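Lmo1340 protein (Listeria monocytogenes, PDB 4NLM) is of unknown function but folds as a YqgU-like six-bladed beta-propeller and is probably a surface-exposed lipoprotein. Local coordinates at residues D333-D342 with I345-I356. Residues are numbered along the deposited sequence; the frame is centred on the assembly and turned at random.
Sequences DLVLYGYLFD and IDTKTGKMYNLI
With CG anti to the backbone N (chi1 173°), Tyr337 turns its ring to the same face as Ile345, whose CG1 lies beside its own backbone N (chi1 -57°) and aims CD1 at the tyrosine; CD1 rests 3.8 Å from Tyr337 CB. In the conformer described, one of two, selenomethionine Met352 is extended as far as its large, polarisable selenium, and SE lies obliquely to the same ring, 5.1 Å from its centroid, a Met-aromatic contact that may hold for this copy alone. The phenol OH is bonded to Asp322 O, so the ring is held at its polar end as well as along its apolar body.

Antiparallel pairing underlies this packing: Val335 and Ile345 form a hydrogen-bonded pair, with Ile345 N 2.8 Å from Val335 O, and beta-branched residues suit the extended backbone. Leu334 and Asp346 form the adjacent non-hydrogen-bonded pair on the opposite face, where Leu334 CD2 lies 3.9 Å from Asp346 CB. Thr347 N, 2.9 Å from Asp333 O, adds a nearly straight bond at the strand end. There Asp346 closes an Asx turn: OD1 accepts from Lys348 N at 3.0 Å, and Gly350 supplies a positive phi for the return into 352-354.

Beyond the Gly338-Phe341 type I turn, Asp342 O accepts two bonds from one face of its carbonyl plane, from Leu355 N at 2.8 Å and from Ile356 N at 3.1 Å. The leucine meanwhile reaches back to Leu336, methyl to methyl.

The contact joins strands 334-337, 343-346 and 352-357, successive antiparallel neighbours in one sheet, as in a propeller blade, with the turns between them. Main-chain bonds set the register; apolar groups pack on both faces, Ile345 and Tyr337 on one, Leu334 and Leu336 on the other against Trp53, while one carboxylate oxygen of Asp346 serves the turn.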
ATOM      1  N   ASP A 333       8.743  -4.845  15.264  1.00 11.95           N
ATOM      2  CA  ASP A 333       9.572  -3.802  14.646  1.00 12.99           C
ATOM      3  C   ASP A 333      10.148  -4.122  13.303  1.00 11.15           C
ATOM      4  O   ASP A 333      10.997  -3.373  12.816  1.00 13.69           O
ATOM      5  CB  ASP A 333      10.671  -3.412  15.629  1.00 15.11           C
ATOM      6  CG  ASP A 333      10.090  -2.925  16.933  1.00 16.47           C
ATOM      7  OD1 ASP A 333       9.167  -2.063  16.907  1.00 16.42           O
ATOM      8  OD2 ASP A 333      10.529  -3.442  17.960  1.00 19.42           O
ATOM      9  N   LEU A 334       9.698  -5.191  12.685  1.00 10.43           N
ATOM     10  CA  LEU A 334      10.240  -5.562  11.388  1.00  9.88           C
ATOM     11  C   LEU A 334       9.475  -4.882  10.257  1.00  9.70           C
ATOM     12  O   LEU A 334       8.249  -4.833  10.247  1.00 10.94           O
ATOM     13  CB  LEU A 334      10.226  -7.064  11.215  1.00 10.78           C
ATOM     14  CG  LEU A 334      10.959  -7.875  12.254  1.00 13.90           C
ATOM     15  CD1 LEU A 334      10.894  -9.342  11.902  1.00 14.55           C
ATOM     16  CD2 LEU A 334      12.407  -7.424  12.398  1.00 14.73           C
ATOM     17  N   VAL A 335      10.240  -4.459   9.243  1.00  9.68           N
ATOM     18  CA  VAL A 335       9.672  -3.696   8.132  1.00  8.93           C
ATOM     19  C   VAL A 335      10.266  -4.232   6.836  1.00  8.73           C
ATOM     20  O   VAL A 335      11.494  -4.330   6.687  1.00 10.44           O
ATOM     21  CB  VAL A 335      10.019  -2.211   8.303  1.00 10.67           C
ATOM     22  CG1 VAL A 335       9.626  -1.385   7.089  1.00 11.49           C
ATOM     23  CG2 VAL A 335       9.403  -1.653   9.573  1.00 12.34           C
ATOM     24  N   LEU A 336       9.404  -4.629   5.911  1.00  8.57           N
ATOM     25  CA  LEU A 336       9.868  -5.029   4.569  1.00  8.65           C
ATOM     26  C   LEU A 336      10.330  -3.788   3.856  1.00  8.11           C
ATOM     27  O   LEU A 336       9.735  -2.731   3.954  1.00  9.01           O
ATOM     28  CB  LEU A 336       8.751  -5.715   3.804  1.00  8.95           C
ATOM     29  CG  LEU A 336       8.351  -7.102   4.336  1.00  9.79           C
ATOM     30  CD1 LEU A 336       7.000  -7.515   3.772  1.00 10.38           C
ATOM     31  CD2 LEU A 336       9.423  -8.128   3.998  1.00 11.24           C
ATOM     32  N   TYR A 337      11.382  -3.960   3.049  1.00  9.16           N
ATOM     33  CA  TYR A 337      12.006  -2.859   2.342  1.00  9.21           C
ATOM     34  C   TYR A 337      12.385  -3.264   0.925  1.00  9.84           C
ATOM     35  O   TYR A 337      12.930  -4.343   0.726  1.00 10.60           O
ATOM     36  CB  TYR A 337      13.290  -2.423   3.084  1.00 10.41           C
ATOM     37  CG  TYR A 337      14.147  -1.390   2.375  1.00 10.53           C
ATOM     38  CD1 TYR A 337      13.701  -0.117   2.182  1.00  9.86           C
ATOM     39  CD2 TYR A 337      15.411  -1.715   1.880  1.00 15.05           C
ATOM     40  CE1 TYR A 337      14.456   0.835   1.549  1.00 10.21           C
ATOM     41  CE2 TYR A 337      16.202  -0.782   1.227  1.00 17.10           C
ATOM     42  CZ  TYR A 337      15.727   0.494   1.052  1.00 15.01           C
ATOM     43  OH  TYR A 337      16.531   1.401   0.369  1.00 16.66           O
ATOM     44  N   GLY A 338      12.120  -2.360  -0.011  1.00  9.68           N
ATOM     45  CA  GLY A 338      12.564  -2.524  -1.412  1.00 10.56           C
ATOM     46  C   GLY A 338      11.410  -2.610  -2.361  1.00 11.32           C
ATOM     47  O   GLY A 338      10.279  -2.955  -1.966  1.00 11.14           O
ATOM     48  N   TYR A 339      11.689  -2.409  -3.643  1.00 11.94           N
ATOM     49  CA  TYR A 339      10.651  -2.531  -4.633  1.00 13.49           C
ATOM     50  C   TYR A 339      10.057  -3.928  -4.679  1.00 13.15           C
ATOM     51  O   TYR A 339       8.872  -4.073  -5.060  1.00 15.76           O
ATOM     52  CB  TYR A 339      11.180  -2.132  -6.033  1.00 16.05           C
ATOM     53  CG  TYR A 339      11.379  -0.630  -6.132  1.00 18.68           C
ATOM     54  CD1 TYR A 339      10.282   0.214  -6.264  1.00 21.78           C
ATOM     55  CD2 TYR A 339      12.618  -0.062  -6.025  1.00 23.13           C
ATOM     56  CE1 TYR A 339      10.420   1.576  -6.287  1.00 23.38           C
ATOM     57  CE2 TYR A 339      12.788   1.322  -6.076  1.00 26.59           C
ATOM     58  CZ  TYR A 339      11.683   2.131  -6.219  1.00 22.58           C
ATOM     59  OH  TYR A 339      11.792   3.495  -6.262  1.00 36.06           O
ATOM     60  N   LEU A 340      10.825  -4.955  -4.296  1.00 11.21           N
ATOM     61  CA  LEU A 340      10.341  -6.330  -4.291  1.00 11.72           C
ATOM     62  C   LEU A 340      10.151  -6.874  -2.854  1.00 10.07           C
ATOM     63  O   LEU A 340       9.900  -8.066  -2.693  1.00 10.58           O
ATOM     64  CB  LEU A 340      11.268  -7.237  -5.083  1.00 14.24           C
ATOM     65  CG  LEU A 340      11.499  -6.801  -6.507  1.00 14.93           C
ATOM     66  CD1 LEU A 340      12.382  -7.828  -7.186  1.00 19.68           C
ATOM     67  CD2 LEU A 340      10.208  -6.612  -7.294  1.00 18.00           C
ATOM     68  N   PHE A 341      10.347  -6.015  -1.836  1.00 10.24           N
ATOM     69  CA  PHE A 341      10.247  -6.399  -0.429  1.00  9.84           C
ATOM     70  C   PHE A 341      11.122  -7.609  -0.139  1.00 11.02           C
ATOM     71  O   PHE A 341      10.736  -8.530   0.589  1.00 11.07           O
ATOM     72  CB  PHE A 341       8.782  -6.649   0.015  1.00  9.76           C
ATOM     73  CG  PHE A 341       7.939  -5.413   0.179  1.00  9.36           C
ATOM     74  CD1 PHE A 341       8.451  -4.193   0.526  1.00 10.19           C
ATOM     75  CD2 PHE A 341       6.566  -5.530   0.061  1.00  9.74           C
ATOM     76  CE1 PHE A 341       7.622  -3.090   0.677  1.00 11.10           C
ATOM     77  CE2 PHE A 341       5.734  -4.442   0.225  1.00 11.16           C
ATOM     78  CZ  PHE A 341       6.251  -3.212   0.545  1.00 11.22           C
ATOM     79  N   ASP A 342      12.357  -7.555  -0.650  1.00 10.93           N
ATOM     80  CA  ASP A 342      13.287  -8.647  -0.475  1.00 11.56           C
ATOM     81  C   ASP A 342      14.259  -8.484   0.685  1.00 11.54           C
ATOM     82  O   ASP A 342      15.063  -9.384   0.943  1.00 13.43           O
ATOM     83  CB  ASP A 342      14.070  -8.881  -1.786  1.00 14.78           C
ATOM     84  CG  ASP A 342      14.849  -7.681  -2.224  1.00 18.01           C
ATOM     85  OD1 ASP A 342      14.446  -6.534  -2.051  1.00 20.33           O
ATOM     86  OD2 ASP A 342      15.940  -7.886  -2.782  1.00 37.09           O
ATOM     87  N   ILE A 345      14.142  -4.624   7.509  1.00  9.99           N
ATOM     88  CA  ILE A 345      14.801  -3.741   8.453  1.00 10.35           C
ATOM     89  C   ILE A 345      14.206  -3.942   9.838  1.00 10.50           C
ATOM     90  O   ILE A 345      12.980  -3.975  10.023  1.00 10.86           O
ATOM     91  CB  ILE A 345      14.563  -2.271   8.073  1.00 12.21           C
ATOM     92  CG1 ILE A 345      15.038  -1.994   6.642  1.00 14.14           C
ATOM     93  CG2 ILE A 345      15.198  -1.351   9.118  1.00 14.39           C
ATOM     94  CD1 ILE A 345      14.673  -0.617   6.147  1.00 16.92           C
ATOM     95  N   ASP A 346      15.059  -4.098  10.851  1.00 11.29           N
ATOM     96  CA  ASP A 346      14.603  -4.146  12.235  1.00 12.28           C
ATOM     97  C   ASP A 346      14.708  -2.707  12.747  1.00 12.46           C
ATOM     98  O   ASP A 346      15.799  -2.185  12.937  1.00 15.65           O
ATOM     99  CB  ASP A 346      15.463  -5.132  13.028  1.00 15.40           C
ATOM    100  CG  ASP A 346      15.035  -5.291  14.452  1.00 17.82           C
ATOM    101  OD1 ASP A 346      14.496  -4.329  15.023  1.00 21.37           O
ATOM    102  OD2 ASP A 346      15.267  -6.397  14.987  1.00 21.26           O
ATOM    103  N   THR A 347      13.555  -2.104  13.021  0.50 13.56           N
ATOM    104  CA  THR A 347      13.493  -0.698  13.381  0.50 15.03           C
ATOM    105  C   THR A 347      13.926  -0.383  14.805  0.50 13.54           C
ATOM    106  O   THR A 347      14.110   0.785  15.152  0.50 16.31           O
ATOM    107  CB  THR A 347      12.107  -0.104  13.082  0.50 20.07           C
ATOM    108  OG1 THR A 347      11.861  -0.172  11.669  0.50 27.79           O
ATOM    109  CG2 THR A 347      12.051   1.336  13.524  0.50 24.20           C
ATOM    110  N   LYS A 348      14.089  -1.423  15.618  1.00 13.89           N
ATOM    111  CA  LYS A 348      14.579  -1.280  16.979  1.00 15.20           C
ATOM    112  C   LYS A 348      16.122  -1.184  16.994  1.00 15.80           C
ATOM    113  O   LYS A 348      16.683  -0.349  17.710  1.00 21.14           O
ATOM    114  CB  LYS A 348      14.105  -2.460  17.816  1.00 18.52           C
ATOM    115  CG  LYS A 348      14.556  -2.408  19.263  1.00 23.63           C
ATOM    116  CD  LYS A 348      13.929  -3.560  20.045  1.00 27.48           C
ATOM    117  CE  LYS A 348      14.446  -3.662  21.450  1.00 42.06           C
ATOM    118  NZ  LYS A 348      13.723  -4.707  22.225  1.00 58.34           N
ATOM    119  N   THR A 349      16.767  -2.058  16.230  1.00 17.11           N
ATOM    120  CA  THR A 349      18.215  -2.197  16.192  1.00 19.40           C
ATOM    121  C   THR A 349      18.913  -1.508  15.017  1.00 16.58           C
ATOM    122  O   THR A 349      20.139  -1.303  15.051  1.00 19.75           O
ATOM    123  CB  THR A 349      18.607  -3.697  16.100  1.00 19.93           C
ATOM    124  OG1 THR A 349      18.254  -4.229  14.813  1.00 20.43           O
ATOM    125  CG2 THR A 349      17.960  -4.540  17.229  1.00 26.60           C
ATOM    126  N   GLY A 350      18.165  -1.207  13.956  1.00 13.58           N
ATOM    127  CA  GLY A 350      18.737  -0.665  12.751  1.00 13.56           C
ATOM    128  C   GLY A 350      19.300  -1.732  11.810  1.00 12.51           C
ATOM    129  O   GLY A 350      19.776  -1.408  10.720  1.00 13.13           O
ATOM    130  N   LYS A 351      19.319  -2.994  12.227  1.00 12.86           N
ATOM    131  CA  LYS A 351      19.885  -4.033  11.374  1.00 13.72           C
ATOM    132  C   LYS A 351      19.013  -4.356  10.179  1.00 12.88           C
ATOM    133  O   LYS A 351      17.789  -4.320  10.251  1.00 13.60           O
ATOM    134  CB  LYS A 351      20.134  -5.321  12.154  1.00 18.32           C
ATOM    135  CG  LYS A 351      21.284  -5.227  13.126  1.00 22.26           C
ATOM    136  CD  LYS A 351      21.595  -6.570  13.780  1.00 27.60           C
ATOM    137  CE  LYS A 351      22.095  -7.624  12.804  1.00 28.34           C
ATOM    138  NZ  LYS A 351      23.312  -7.214  12.052  1.00 39.54           N
HETATM  139  N   MSE A 352      19.674  -4.698   9.084  0.50 13.46           N
HETATM  140  CA  MSE A 352      18.999  -5.053   7.832  0.50 13.68           C
HETATM  141  C   MSE A 352      19.349  -6.481   7.501  0.50 14.28           C
HETATM  142  O   MSE A 352      20.460  -6.946   7.803  0.50 20.49           O
HETATM  143  CB  MSE A 352      19.401  -4.072   6.741  0.50 17.30           C
HETATM  144  CG  MSE A 352      18.610  -4.289   5.457  0.50 15.49           C
HETATM  145 SE   MSE A 352      18.767  -2.703   4.288  0.50 32.03          SE
HETATM  146  CE  MSE A 352      18.354  -1.270   5.574  0.50 31.78           C
ATOM    147  N   TYR A 353      18.399  -7.185   6.886  1.00 12.39           N
ATOM    148  CA  TYR A 353      18.541  -8.587   6.537  1.00 13.88           C
ATOM    149  C   TYR A 353      18.045  -8.845   5.140  1.00 14.89           C
ATOM    150  O   TYR A 353      17.056  -8.279   4.713  1.00 15.41           O
ATOM    151  CB  TYR A 353      17.711  -9.439   7.472  1.00 15.45           C
ATOM    152  CG  TYR A 353      18.054  -9.233   8.914  1.00 16.17           C
ATOM    153  CD1 TYR A 353      17.426  -8.246   9.664  1.00 17.57           C
ATOM    154  CD2 TYR A 353      18.994 -10.033   9.527  1.00 18.02           C
ATOM    155  CE1 TYR A 353      17.753  -8.051  10.996  1.00 18.58           C
ATOM    156  CE2 TYR A 353      19.345  -9.838  10.845  1.00 17.62           C
ATOM    157  CZ  TYR A 353      18.713  -8.860  11.584  1.00 20.47           C
ATOM    158  OH  TYR A 353      19.076  -8.693  12.903  1.00 23.74           O
ATOM    159  N   ASN A 354      18.719  -9.730   4.436  1.00 14.55           N
ATOM    160  CA  ASN A 354      18.260 -10.161   3.133  1.00 15.15           C
ATOM    161  C   ASN A 354      17.303 -11.315   3.364  1.00 17.58           C
ATOM    162  O   ASN A 354      17.651 -12.330   3.945  1.00 21.99           O
ATOM    163  CB  ASN A 354      19.441 -10.638   2.304  1.00 18.88           C
ATOM    164  CG  ASN A 354      20.387  -9.517   1.927  1.00 22.50           C
ATOM    165  OD1 ASN A 354      19.975  -8.394   1.679  1.00 26.16           O
ATOM    166  ND2 ASN A 354      21.672  -9.831   1.859  1.00 33.40           N
ATOM    167  N   LEU A 355      16.059 -11.127   2.965  1.00 13.58           N
ATOM    168  CA  LEU A 355      15.041 -12.169   3.087  1.00 14.84           C
ATOM    169  C   LEU A 355      15.070 -13.082   1.843  1.00 13.40           C
ATOM    170  O   LEU A 355      14.964 -14.299   1.959  1.00 15.23           O
ATOM    171  CB  LEU A 355      13.675 -11.530   3.291  1.00 13.56           C
ATOM    172  CG  LEU A 355      12.497 -12.481   3.334  1.00 15.19           C
ATOM    173  CD1 LEU A 355      12.651 -13.491   4.462  1.00 15.77           C
ATOM    174  CD2 LEU A 355      11.235 -11.660   3.511  1.00 15.93           C
ATOM    175  N   ILE A 356      15.162 -12.462   0.671  1.00 14.18           N
ATOM    176  CA  ILE A 356      15.272 -13.190  -0.584  1.00 13.52           C
ATOM    177  C   ILE A 356      16.618 -12.835  -1.193  1.00 15.20           C
ATOM    178  O   ILE A 356      16.889 -11.662  -1.462  1.00 17.78           O
ATOM    179  CB  ILE A 356      14.160 -12.832  -1.611  1.00 13.66           C
ATOM    180  CG1 ILE A 356      12.759 -12.900  -0.978  1.00 16.24           C
ATOM    181  CG2 ILE A 356      14.278 -13.729  -2.842  1.00 16.40           C
ATOM    182  CD1 ILE A 356      12.348 -14.251  -0.480  1.00 15.51           C
TER
HETATM  183  O   HOH W   1      17.820  -9.268  -0.679  1.00 26.60           O